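Local coordinates for protein putative succinylglutamate desuccinylase / aspartoacylase (Shewanella amazonensis, PDB 3FMC) that is probably a zinc-dependent hydrolase of the succinylglutamate desuccinylase/aspartoacylase family, thought to act on ester bonds, at residues A51-Y54 with Q55-L59; V156-Q159 with S160-H163; E185-R188 with S189-Q192; V216-W219 with T220-E223. All blocks are in the same frame, centred on the assembly; numbering follows the deposited sequence.

Contact 1: A51-Y54 with Q55-L59; sequences AVIY and QLMKL
Helix 48-60, which crosses over between the parallel strands 36-40 and 69-72 of the catalytic domain, brings Tyr54 against Lys58 one turn further on. Tyr54 sends CG anti to its backbone nitrogen (chi1 173°), and the ring swings out along the helix surface to meet the lysine. Lys58 CG stands over one face of that ring, 4.1 Å from the centroid and offset toward the rim, a CH-pi contact. Bends at chi2 and chi3 then carry the lysine chain past the phenol end, with Lys58 CE 3.9 Å from Tyr54 OH; Tyr326 of the second subunit packs on the lysine as well. Beside the CD2-CE2 side of the ring, Gln55 OE1 lies 3.9 Å from Tyr54 CD2, its amide plane turned 46° from the ring, while Gln55 NE2 bonds to the carbonyl oxygen of Leu251. On the inner side of the helix, Met57, a selenomethionine, bends at chi3 to lay CE 3.9 Å from Ile53 CG2, and both side chains press on Leu71. Beneath these pairs run four backbone bonds, among them Lys58 N to Tyr54 O at 3.0 Å. With only an alanine methyl at Tyr54, the lysine methylenes would probably lose the aromatic face they rest on, and a gap would be likely to open toward Leu332 of the second subunit. The tyrosine-lysine contact is thus made through carbon and is mainly dispersive.

Contact 2: V156-Q159 with S160-H163; sequences VTLQ and SMAH
Gln159 and His163, one helical turn apart, are joined by a side-chain hydrogen bond: Gln159 NE2 donates to His163 NE2 at 3.1 Å, with a nearly straight N-H...N angle of 165°. The two side chains run alongside each other in a common direction, but their planes are 73° apart. The ring nitrogen lies in the amide plane, whereas the amide nitrogen stands 37° out of the imidazole plane. Gln159 CG, anti to the backbone nitrogen, itself comes to 3.5 Å from His163 NE2, and the extended chain beyond it carries the amide alongside the ring. Both polar ends have further partners: Gln159 OE1 accepts from Leu105 N, and His163 NE2 is also hydrogen-bonded to His107 NE2. A leucine in place of His163 would probably leave the amide of Gln159 without its mate along the helix and remove the bond to His107.

All this lies near the C-terminal end of helix 150-163, packed between strand 36-40 and helices 123-142 and 210-227 of the catalytic domain. Its backbone bonds include His163 N to Gln159 O at 2.8 Å, whereas Met161 N to Thr157 O, at 3.4 Å, is weak.

The apolar contact faces strand 36-40. There the selenomethionine Met161 bends at chi3 to bring CE within 3.8 Å of Leu158 CD2, the two side chains meeting at a slant, and Tyr37 lies against both.

Contact 3: E185-R188 with S189-Q192; sequences EYER and SAAQ
Glu187 and Ala190 make the close-packed part of this turn. Ala190 CB sits 3.6 Å from Glu187 OE2 and 4.0 Å from Glu187 CG, and is buried against Cys183. The carboxylate comes over the methyl group because Glu187 holds CG anti to the backbone nitrogen (chi1 -162°) and continues extended. Its two oxygens are gripped from beyond the turn, OE1 by Ser237 OG and OE2 by Tyr264 OH, which should keep the carboxylate from rotating. The backbone bonds across the turn are less certain: Ala190 N donates to Glu187 O, an oxygen whose position is less sure, and Ala191 N to Arg188 O, at 3.3 Å, is weak.

The looser side is bridged by water. Ser189 OG, set between its own backbone nitrogen and carbonyl carbon, shares a water with Glu187: the water donates to Glu187 OE2 at 2.7 Å and is bonded to Ser189 OG at 2.8 Å. A second water donates to Arg188 O at 2.8 Å and accepts from Gln192 NE2 at 2.9 Å, at the edge of the Arg188 guanidinium and in its plane. The extended arginine reaches the C-terminal carboxylate of Leu368 in a salt bridge.

Residues 185-192 lie in the connection between strands 176-184 and 198-202: Ala191 packs on Leu181 and Thr199, one from each strand, while Tyr186 turns to Phe215 on helix 210-227.

Contact 4: V216-W219 with T220-E223; sequences VPWW and TLAE
Trp219 and Glu223 meet at a slant one turn apart, the carboxylate over one face of the indole with the two planes 56° from each other. Glu223 OE2 does the touching, 3.8 Å from Trp219 CD1 and 3.9 Å from Trp219 NE1, above the pyrrole part of the ring system. The tryptophan leans toward it because CG is anti to the backbone nitrogen (chi1 -161°), while the glutamate is extended beyond CG and returns along the helix. That oxygen is also hydrogen-bonded to Asn204 ND2, which should help to fix the carboxylate over the ring.

Thr220 likewise reaches back one turn, but with its hydroxyl to a carbonyl. With OG1 beside its own backbone nitrogen (chi1 -61°), the hydroxyl donates to Val216 O at 2.9 Å. Thr220 N donates to the same carbonyl, also at 2.9 Å, and the two donors come from opposite faces of its plane, so a single oxygen is gripped twice. Val216 CG1 lies 3.8 Å from Thr220 OG1, the two side chains set across each other.

These residues belong to helix 210-227 of the catalytic domain, which is kinked at Pro217: the proline has no N-H to donate, and Trp218 N makes no bond to the turn before. Regular bonding is back by Thr220 N to Val216 O and continues with Leu221 N to Pro217 O at 3.0 Å.

Trp218 projects from another side of its helix and packs against helix 123-142, where its indole meets Phe130 edge-to-face. Leu221 CD2 approaches it obliquely, 4.2 Å from Trp218 CE3.

How the contacts relate
Along the chain the four contacts follow in series, none nesting or crossing, and each joins neighbouring residues of a single turn or helix, so none closes a long loop. Contact 1 lies on helix 48-60, against strands 36-40 and 69-72 and the second subunit. Contact 2, near the end of helix 150-163, also packs on strand 36-40, its centre about 22 Å from that of contact 1. Contact 3 occupies the link between strands 176-184 and 198-202, and touches contact 4 on helix 210-227 where Tyr186 CD2 comes 3.4 Å from Trp219 CD2. Contacts 2 and 4 approach to about 5 Å between nearest atoms, and both pack on helix 123-142.

Contact 1: A51-Y54 with Q55-L59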
# COMPACT_ATOMS: atom_id res chain seq x y z
N ALA C 51 22.07 -8.74 10.70
CA ALA C 51 22.93 -9.94 10.66
C ALA C 51 24.38 -9.50 10.78
O ALA C 51 25.20 -10.20 11.43
CB ALA C 51 22.70 -10.76 9.32
N VAL C 52 24.69 -8.36 10.19
CA VAL C 52 26.08 -7.81 10.29
C VAL C 52 26.40 -7.39 11.74
O VAL C 52 27.49 -7.68 12.29
CB VAL C 52 26.36 -6.70 9.24
CG1 VAL C 52 27.75 -6.09 9.48
CG2 VAL C 52 26.24 -7.24 7.80
N ILE C 53 25.45 -6.71 12.39
CA ILE C 53 25.62 -6.30 13.78
C ILE C 53 25.74 -7.54 14.67
O ILE C 53 26.62 -7.62 15.56
CB ILE C 53 24.49 -5.33 14.23
CG1 ILE C 53 24.71 -3.94 13.58
CG2 ILE C 53 24.41 -5.20 15.74
CD1 ILE C 53 23.66 -2.85 13.96
N TYR C 54 24.91 -8.53 14.40
CA TYR C 54 24.95 -9.77 15.15
C TYR C 54 26.37 -10.39 15.08
O TYR C 54 26.99 -10.70 16.09
CB TYR C 54 23.94 -10.75 14.57
CG TYR C 54 24.03 -12.13 15.16
CD1 TYR C 54 23.53 -12.39 16.44
CD2 TYR C 54 24.61 -13.18 14.45
CE1 TYR C 54 23.62 -13.63 17.00
CE2 TYR C 54 24.70 -14.42 15.01
CZ TYR C 54 24.21 -14.64 16.29
OH TYR C 54 24.27 -15.89 16.84
N GLN C 55 26.86 -10.61 13.86
CA GLN C 55 28.16 -11.24 13.69
C GLN C 55 29.27 -10.38 14.28
O GLN C 55 30.21 -10.94 14.87
CB GLN C 55 28.45 -11.53 12.22
CG GLN C 55 27.53 -12.56 11.55
CD GLN C 55 27.77 -13.96 11.99
OE1 GLN C 55 28.18 -14.19 13.10
NE2 GLN C 55 27.45 -14.91 11.15
N LEU C 56 29.18 -9.07 14.15
CA LEU C 56 30.19 -8.17 14.68
C LEU C 56 30.23 -8.30 16.20
O LEU C 56 31.30 -8.40 16.82
CB LEU C 56 29.95 -6.73 14.24
CG LEU C 56 31.01 -5.67 14.62
CD1 LEU C 56 32.42 -6.07 14.05
CD2 LEU C 56 30.55 -4.28 14.13
N MSE C 57 29.06 -8.29 16.84
CA MSE C 57 29.04 -8.43 18.28
C MSE C 57 29.62 -9.78 18.73
O MSE C 57 30.34 -9.84 19.74
CB MSE C 57 27.63 -8.21 18.83
CG MSE C 57 27.21 -6.79 18.67
SE MSE C 57 25.49 -6.36 19.54
CE MSE C 57 24.35 -7.66 18.81
N LYS C 58 29.31 -10.85 18.02
CA LYS C 58 29.85 -12.17 18.37
C LYS C 58 31.39 -12.17 18.30
O LYS C 58 32.06 -12.79 19.15
CB LYS C 58 29.34 -13.26 17.43
CG LYS C 58 27.85 -13.48 17.45
CD LYS C 58 27.30 -13.85 18.79
CE LYS C 58 27.41 -15.27 19.14
NZ LYS C 58 26.53 -15.45 20.36
N LEU C 59 31.92 -11.51 17.27
CA LEU C 59 33.39 -11.37 17.11
C LEU C 59 34.01 -10.47 18.18
O LEU C 59 35.04 -10.80 18.76
CB LEU C 59 33.72 -10.81 15.72
CG LEU C 59 33.59 -11.76 14.55
CD1 LEU C 59 33.63 -11.03 13.22
CD2 LEU C 59 34.64 -12.82 14.63

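Contact 2: V156-Q159 with S160-H163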
# COMPACT_ATOMS: atom_id res chain seq x y z
N VAL C 156 16.37 12.31 14.45
CA VAL C 156 17.03 13.21 15.38
C VAL C 156 17.47 12.44 16.65
O VAL C 156 18.55 12.71 17.18
CB VAL C 156 16.19 14.50 15.66
CG1 VAL C 156 16.85 15.33 16.73
CG2 VAL C 156 15.99 15.32 14.38
N THR C 157 16.69 11.44 17.07
CA THR C 157 17.06 10.60 18.23
C THR C 157 18.32 9.76 17.90
O THR C 157 19.28 9.71 18.70
CB THR C 157 15.88 9.71 18.70
OG1 THR C 157 14.76 10.58 19.02
CG2 THR C 157 16.26 8.80 19.87
N LEU C 158 18.33 9.15 16.70
CA LEU C 158 19.52 8.41 16.23
C LEU C 158 20.72 9.32 16.11
O LEU C 158 21.82 8.98 16.54
CB LEU C 158 19.23 7.78 14.86
CG LEU C 158 18.15 6.68 14.84
CD1 LEU C 158 17.77 6.26 13.43
CD2 LEU C 158 18.60 5.51 15.65
N GLN C 159 20.49 10.51 15.56
CA GLN C 159 21.52 11.50 15.29
C GLN C 159 22.20 11.97 16.54
O GLN C 159 23.42 12.13 16.57
CB GLN C 159 20.93 12.66 14.50
CG GLN C 159 21.98 13.65 13.95
CD GLN C 159 21.39 14.67 13.05
OE1 GLN C 159 20.36 14.42 12.39
NE2 GLN C 159 22.04 15.85 12.96
N SER C 160 21.42 12.23 17.58
CA SER C 160 21.98 12.69 18.84
C SER C 160 22.94 11.64 19.39
O SER C 160 24.00 11.99 19.94
CB SER C 160 20.88 13.01 19.85
OG SER C 160 21.48 13.30 21.10
N MSE C 161 22.59 10.36 19.25
CA MSE C 161 23.50 9.28 19.67
C MSE C 161 24.77 9.26 18.80
O MSE C 161 25.89 9.15 19.32
CB MSE C 161 22.83 7.91 19.65
CG MSE C 161 21.75 7.74 20.78
SE MSE C 161 21.20 5.93 20.88
CE MSE C 161 20.12 5.86 19.14
N ALA C 162 24.57 9.39 17.49
CA ALA C 162 25.66 9.35 16.51
C ALA C 162 26.67 10.48 16.76
O ALA C 162 27.86 10.29 16.65
CB ALA C 162 25.10 9.48 15.09
N HIS C 163 26.16 11.67 17.06
CA HIS C 163 27.00 12.85 17.31
C HIS C 163 27.98 12.64 18.47
O HIS C 163 29.01 13.32 18.54
CB HIS C 163 26.14 14.06 17.63
CG HIS C 163 25.55 14.74 16.44
ND1 HIS C 163 26.23 14.89 15.25
CD2 HIS C 163 24.41 15.46 16.33
CE1 HIS C 163 25.50 15.62 14.42
NE2 HIS C 163 24.38 15.97 15.05

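Contact 3: E185-R188 with S189-Q192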
# COMPACT_ATOMS: atom_id res chain seq x y z
N GLU C 185 34.96 12.42 0.81
CA GLU C 185 36.23 12.68 0.14
C GLU C 185 37.38 12.89 1.12
O GLU C 185 38.49 12.51 0.80
CB GLU C 185 36.11 13.89 -0.79
CG GLU C 185 35.22 13.66 -1.98
CD GLU C 185 35.12 14.88 -2.86
OE1 GLU C 185 36.16 15.58 -3.01
OE2 GLU C 185 34.03 15.15 -3.38
N TYR C 186 37.12 13.46 2.30
CA TYR C 186 38.18 13.71 3.29
C TYR C 186 38.78 12.41 3.93
O TYR C 186 39.83 12.49 4.59
CB TYR C 186 37.73 14.69 4.39
CG TYR C 186 36.72 14.10 5.35
CD1 TYR C 186 37.13 13.35 6.45
CD2 TYR C 186 35.35 14.29 5.16
CE1 TYR C 186 36.21 12.78 7.31
CE2 TYR C 186 34.42 13.76 6.05
CZ TYR C 186 34.85 13.00 7.12
OH TYR C 186 33.96 12.44 8.01
N GLU C 187 38.13 11.25 3.79
CA GLU C 187 38.70 10.03 4.30
C GLU C 187 38.64 8.91 3.28
O GLU C 187 38.19 7.81 3.58
CB GLU C 187 38.06 9.58 5.63
CG GLU C 187 38.95 8.56 6.37
CD GLU C 187 38.29 7.99 7.63
OE1 GLU C 187 37.31 8.60 8.07
OE2 GLU C 187 38.74 6.94 8.16
N ARG C 188 39.14 9.21 2.09
CA ARG C 188 39.25 8.23 1.01
C ARG C 188 39.98 6.95 1.44
O ARG C 188 39.65 5.85 1.01
CB ARG C 188 39.95 8.90 -0.17
CG ARG C 188 40.30 7.92 -1.25
CD ARG C 188 40.77 8.62 -2.47
NE ARG C 188 41.46 7.68 -3.32
CZ ARG C 188 41.78 7.91 -4.59
NH1 ARG C 188 41.44 9.08 -5.14
NH2 ARG C 188 42.43 6.97 -5.28
N SER C 189 40.92 7.08 2.38
CA SER C 189 41.63 5.92 2.86
C SER C 189 40.77 4.86 3.52
O SER C 189 41.15 3.68 3.55
CB SER C 189 42.72 6.35 3.85
OG SER C 189 42.15 7.00 4.98
N ALA C 190 39.60 5.24 4.05
CA ALA C 190 38.78 4.27 4.76
C ALA C 190 38.40 3.08 3.90
O ALA C 190 38.26 1.96 4.40
CB ALA C 190 37.50 4.96 5.36
N ALA C 191 38.18 3.31 2.61
CA ALA C 191 37.78 2.26 1.70
C ALA C 191 38.78 1.12 1.62
O ALA C 191 38.41 -0.00 1.39
CB ALA C 191 37.48 2.84 0.28
N GLN C 192 40.05 1.42 1.87
CA GLN C 192 41.12 0.41 1.84
C GLN C 192 41.00 -0.64 2.94
O GLN C 192 41.59 -1.70 2.80
CB GLN C 192 42.51 1.07 1.93
CG GLN C 192 42.84 2.03 0.80
CD GLN C 192 42.90 1.36 -0.56
OE1 GLN C 192 43.47 0.29 -0.72
NE2 GLN C 192 42.31 2.00 -1.56
O HOH W 1 40.96 5.85 7.19
O HOH W 2 41.25 4.64 -0.90

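Contact 4: V216-W219 with T220-E223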
# COMPACT_ATOMS: atom_id res chain seq x y z
N VAL C 216 28.85 16.58 8.06
CA VAL C 216 28.87 17.95 7.54
C VAL C 216 29.26 18.99 8.60
O VAL C 216 30.05 19.91 8.27
CB VAL C 216 27.55 18.34 6.77
CG1 VAL C 216 27.48 19.83 6.50
CG2 VAL C 216 27.45 17.58 5.46
N PRO C 217 28.72 18.92 9.83
CA PRO C 217 29.13 20.02 10.72
C PRO C 217 30.64 20.05 10.97
O PRO C 217 31.26 21.13 11.01
CB PRO C 217 28.39 19.72 12.05
CG PRO C 217 27.28 18.78 11.69
CD PRO C 217 27.76 18.00 10.49
N TRP C 218 31.20 18.87 11.14
CA TRP C 218 32.66 18.74 11.41
C TRP C 218 33.56 19.09 10.24
O TRP C 218 34.68 19.63 10.46
CB TRP C 218 32.98 17.37 11.91
CG TRP C 218 32.29 17.02 13.18
CD1 TRP C 218 31.17 16.28 13.32
CD2 TRP C 218 32.73 17.34 14.52
NE1 TRP C 218 30.84 16.15 14.65
CE2 TRP C 218 31.78 16.78 15.41
CE3 TRP C 218 33.81 18.06 15.05
CZ2 TRP C 218 31.90 16.90 16.81
CZ3 TRP C 218 33.91 18.20 16.44
CH2 TRP C 218 32.97 17.61 17.30
N TRP C 219 33.11 18.76 9.02
CA TRP C 219 33.88 19.02 7.81
C TRP C 219 33.86 20.52 7.58
O TRP C 219 34.89 21.13 7.27
CB TRP C 219 33.24 18.34 6.61
CG TRP C 219 34.12 18.14 5.40
CD1 TRP C 219 35.30 18.78 5.11
CD2 TRP C 219 33.85 17.26 4.30
NE1 TRP C 219 35.79 18.34 3.91
CE2 TRP C 219 34.92 17.41 3.38
CE3 TRP C 219 32.82 16.36 4.00
CZ2 TRP C 219 34.98 16.68 2.19
CZ3 TRP C 219 32.88 15.65 2.82
CH2 TRP C 219 33.96 15.83 1.93
N THR C 220 32.68 21.12 7.72
CA THR C 220 32.54 22.57 7.59
C THR C 220 33.39 23.32 8.64
O THR C 220 34.00 24.33 8.31
CB THR C 220 31.06 22.97 7.71
OG1 THR C 220 30.33 22.33 6.64
CG2 THR C 220 30.92 24.46 7.62
N LEU C 221 33.41 22.83 9.87
CA LEU C 221 34.21 23.41 10.94
C LEU C 221 35.71 23.34 10.58
O LEU C 221 36.42 24.30 10.81
CB LEU C 221 34.00 22.66 12.27
CG LEU C 221 34.84 23.12 13.47
CD1 LEU C 221 34.36 24.52 13.88
CD2 LEU C 221 34.73 22.15 14.63
N ALA C 222 36.15 22.21 10.03
CA ALA C 222 37.55 22.01 9.64
C ALA C 222 37.90 23.01 8.54
O ALA C 222 39.00 23.60 8.54
CB ALA C 222 37.78 20.58 9.17
N GLU C 223 36.95 23.21 7.62
CA GLU C 223 37.11 24.18 6.50
C GLU C 223 37.27 25.59 7.03
O GLU C 223 38.14 26.35 6.59
CB GLU C 223 35.89 24.13 5.55
CG GLU C 223 35.80 22.87 4.71
CD GLU C 223 34.52 22.79 3.86
OE1 GLU C 223 33.58 23.62 4.04
OE2 GLU C 223 34.47 21.87 3.00